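Local coordinates for protein endoglucanase EG-II (Hypocrea jecorina, PDB 3QR3) that hydrolyses internal beta-1,4-glucosidic bonds of cellulose, working as an endoglucanase of glycosyl hydrolase family 5, at residues G296-D299 against S300-L304. Numbering follows the deposited sequence.
Sequences GSFD and STYVL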
ATOM      1  N   GLY A 296      10.799   4.555  -5.554  1.00 17.54           N
ATOM      2  CA  GLY A 296      10.919   3.514  -6.558  1.00 12.51           C
ATOM      3  C   GLY A 296      11.229   4.170  -7.899  1.00 17.70           C
ATOM      4  O   GLY A 296      12.224   4.886  -8.023  1.00 19.94           O
ATOM      5  N   SER A 297      10.364   3.954  -8.888  1.00 17.10           N
ATOM      6  CA  SER A 297      10.619   4.410 -10.256  1.00 17.22           C
ATOM      7  C   SER A 297      10.219   5.866 -10.523  1.00 15.87           C
ATOM      8  O   SER A 297      10.444   6.377 -11.615  1.00 22.03           O
ATOM      9  CB  SER A 297       9.966   3.469 -11.276  1.00 17.22           C
ATOM     10  OG  SER A 297      10.600   2.195 -11.265  1.00 17.88           O
ATOM     11  N   PHE A 298       9.650   6.538  -9.528  1.00 17.13           N
ATOM     12  CA  PHE A 298       9.445   7.984  -9.630  1.00 20.34           C
ATOM     13  C   PHE A 298      10.801   8.676  -9.582  1.00 21.79           C
ATOM     14  O   PHE A 298      11.705   8.213  -8.888  1.00 23.99           O
ATOM     15  CB  PHE A 298       8.568   8.508  -8.495  1.00 13.96           C
ATOM     16  CG  PHE A 298       7.120   8.105  -8.598  1.00 17.01           C
ATOM     17  CD1 PHE A 298       6.319   8.605  -9.609  1.00 18.43           C
ATOM     18  CD2 PHE A 298       6.552   7.257  -7.650  1.00 20.54           C
ATOM     19  CE1 PHE A 298       4.986   8.248  -9.701  1.00 24.14           C
ATOM     20  CE2 PHE A 298       5.218   6.899  -7.723  1.00 17.76           C
ATOM     21  CZ  PHE A 298       4.431   7.386  -8.757  1.00 23.43           C
ATOM     22  N   ASP A 299      10.960   9.767 -10.325  1.00 24.30           N
ATOM     23  CA  ASP A 299      12.222  10.503 -10.282  1.00 23.89           C
ATOM     24  C   ASP A 299      12.037  11.918  -9.748  1.00 23.86           C
ATOM     25  O   ASP A 299      10.990  12.247  -9.199  1.00 20.08           O
ATOM     26  CB  ASP A 299      12.938  10.485 -11.641  1.00 29.12           C
ATOM     27  CG  ASP A 299      12.199  11.266 -12.717  1.00 28.98           C
ATOM     28  OD1 ASP A 299      11.281  12.042 -12.383  1.00 29.18           O
ATOM     29  OD2 ASP A 299      12.560  11.119 -13.906  1.00 40.37           O
ATOM     30  N   SER A 300      13.062  12.746  -9.895  1.00 22.05           N
ATOM     31  CA  SER A 300      13.095  14.050  -9.239  1.00 19.31           C
ATOM     32  C   SER A 300      11.984  14.990  -9.714  1.00 24.46           C
ATOM     33  O   SER A 300      11.727  16.019  -9.086  1.00 20.17           O
ATOM     34  CB  SER A 300      14.456  14.723  -9.471  1.00 20.86           C
ATOM     35  OG  SER A 300      14.680  14.923 -10.858  1.00 24.93           O
ATOM     36  N   THR A 301      11.325  14.644 -10.817  1.00 17.15           N
ATOM     37  CA  THR A 301      10.348  15.546 -11.414  1.00 17.33           C
ATOM     38  C   THR A 301       8.923  15.257 -10.950  1.00 22.94           C
ATOM     39  O   THR A 301       8.005  16.040 -11.189  1.00 21.43           O
ATOM     40  CB  THR A 301      10.416  15.502 -12.951  1.00 23.65           C
ATOM     41  OG1 THR A 301      10.045  14.199 -13.410  1.00 26.24           O
ATOM     42  CG2 THR A 301      11.842  15.824 -13.427  1.00 18.98           C
ATOM     43  N   TYR A 302       8.735  14.126 -10.287  1.00 19.44           N
ATOM     44  CA  TYR A 302       7.417  13.774  -9.795  1.00 15.40           C
ATOM     45  C   TYR A 302       7.035  14.697  -8.640  1.00 20.13           C
ATOM     46  O   TYR A 302       7.831  14.921  -7.722  1.00 17.63           O
ATOM     47  CB  TYR A 302       7.401  12.322  -9.343  1.00 15.41           C
ATOM     48  CG  TYR A 302       6.070  11.903  -8.776  1.00 20.32           C
ATOM     49  CD1 TYR A 302       4.889  12.150  -9.470  1.00 21.68           C
ATOM     50  CD2 TYR A 302       5.990  11.252  -7.550  1.00 14.87           C
ATOM     51  CE1 TYR A 302       3.661  11.768  -8.948  1.00 21.85           C
ATOM     52  CE2 TYR A 302       4.769  10.859  -7.023  1.00 15.01           C
ATOM     53  CZ  TYR A 302       3.611  11.122  -7.724  1.00 23.09           C
ATOM     54  OH  TYR A 302       2.397  10.733  -7.205  1.00 23.27           O
ATOM     55  N   VAL A 303       5.817  15.229  -8.677  1.00 19.16           N
ATOM     56  CA  VAL A 303       5.391  16.217  -7.687  1.00 19.21           C
ATOM     57  C   VAL A 303       5.410  15.691  -6.247  1.00 20.87           C
ATOM     58  O   VAL A 303       5.681  16.446  -5.315  1.00 22.25           O
ATOM     59  CB  VAL A 303       4.001  16.806  -8.008  1.00 25.71           C
ATOM     60  CG1 VAL A 303       2.954  15.698  -8.091  1.00 21.43           C
ATOM     61  CG2 VAL A 303       3.616  17.849  -6.952  1.00 23.97           C
ATOM     62  N   LEU A 304       5.133  14.406  -6.057  1.00 19.49           N
ATOM     63  CA  LEU A 304       5.213  13.831  -4.716  1.00 17.74           C
ATOM     64  C   LEU A 304       6.421  12.920  -4.542  1.00 19.60           C
ATOM     65  O   LEU A 304       6.361  11.936  -3.794  1.00 17.10           O
ATOM     66  CB  LEU A 304       3.927  13.076  -4.348  1.00 20.61           C
ATOM     67  CG  LEU A 304       3.003  13.789  -3.356  1.00 17.62           C
ATOM     68  CD1 LEU A 304       2.525  15.120  -3.924  1.00 17.31           C
ATOM     69  CD2 LEU A 304       1.814  12.902  -2.973  1.00 19.32           C
TER
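Asp299 OD1 is gripped twice by Thr301, two residues on in the turn that Asp299 opens. Thr301 OG1 donates to Asp299 OD1 at 2.7 Å, on the syn lone pair facing OD2. The amide N of Thr301 reaches Asp299 OD1 at 3.0 Å, from above the carboxylate plane. Asp299 can serve both because its CG sits between the backbone N and the carbonyl carbon (chi1 67°), which swings the carboxylate over the turn. The turn itself is closed by Tyr302 N donating to Asp299 O at 3.1 Å; Thr305 OG1 bonds to the same carbonyl oxygen.

The turn brings two rings together. Phe298 and Tyr302 form an offset stack, centroids 3.9 Å apart and planes only 12° from parallel, with Tyr302 CE2 over the middle of the Phe298 ring and Phe298 CD1 nearer the rim of the tyrosine. The other tyrosine face carries Leu304 N, 3.5 Å above its centre. At the far end Tyr302 OH is hydrogen-bonded to Trp293 NE1, tying the loop to the preceding strand. With an alanine here instead of Tyr302, that indole N-H would probably lose this partner, and the Phe298 face its stacking ring.

This is a type I beta turn from Asp299 to Tyr302 with an Asx turn at its start, in the surface loop that follows the eighth strand of the TIM barrel.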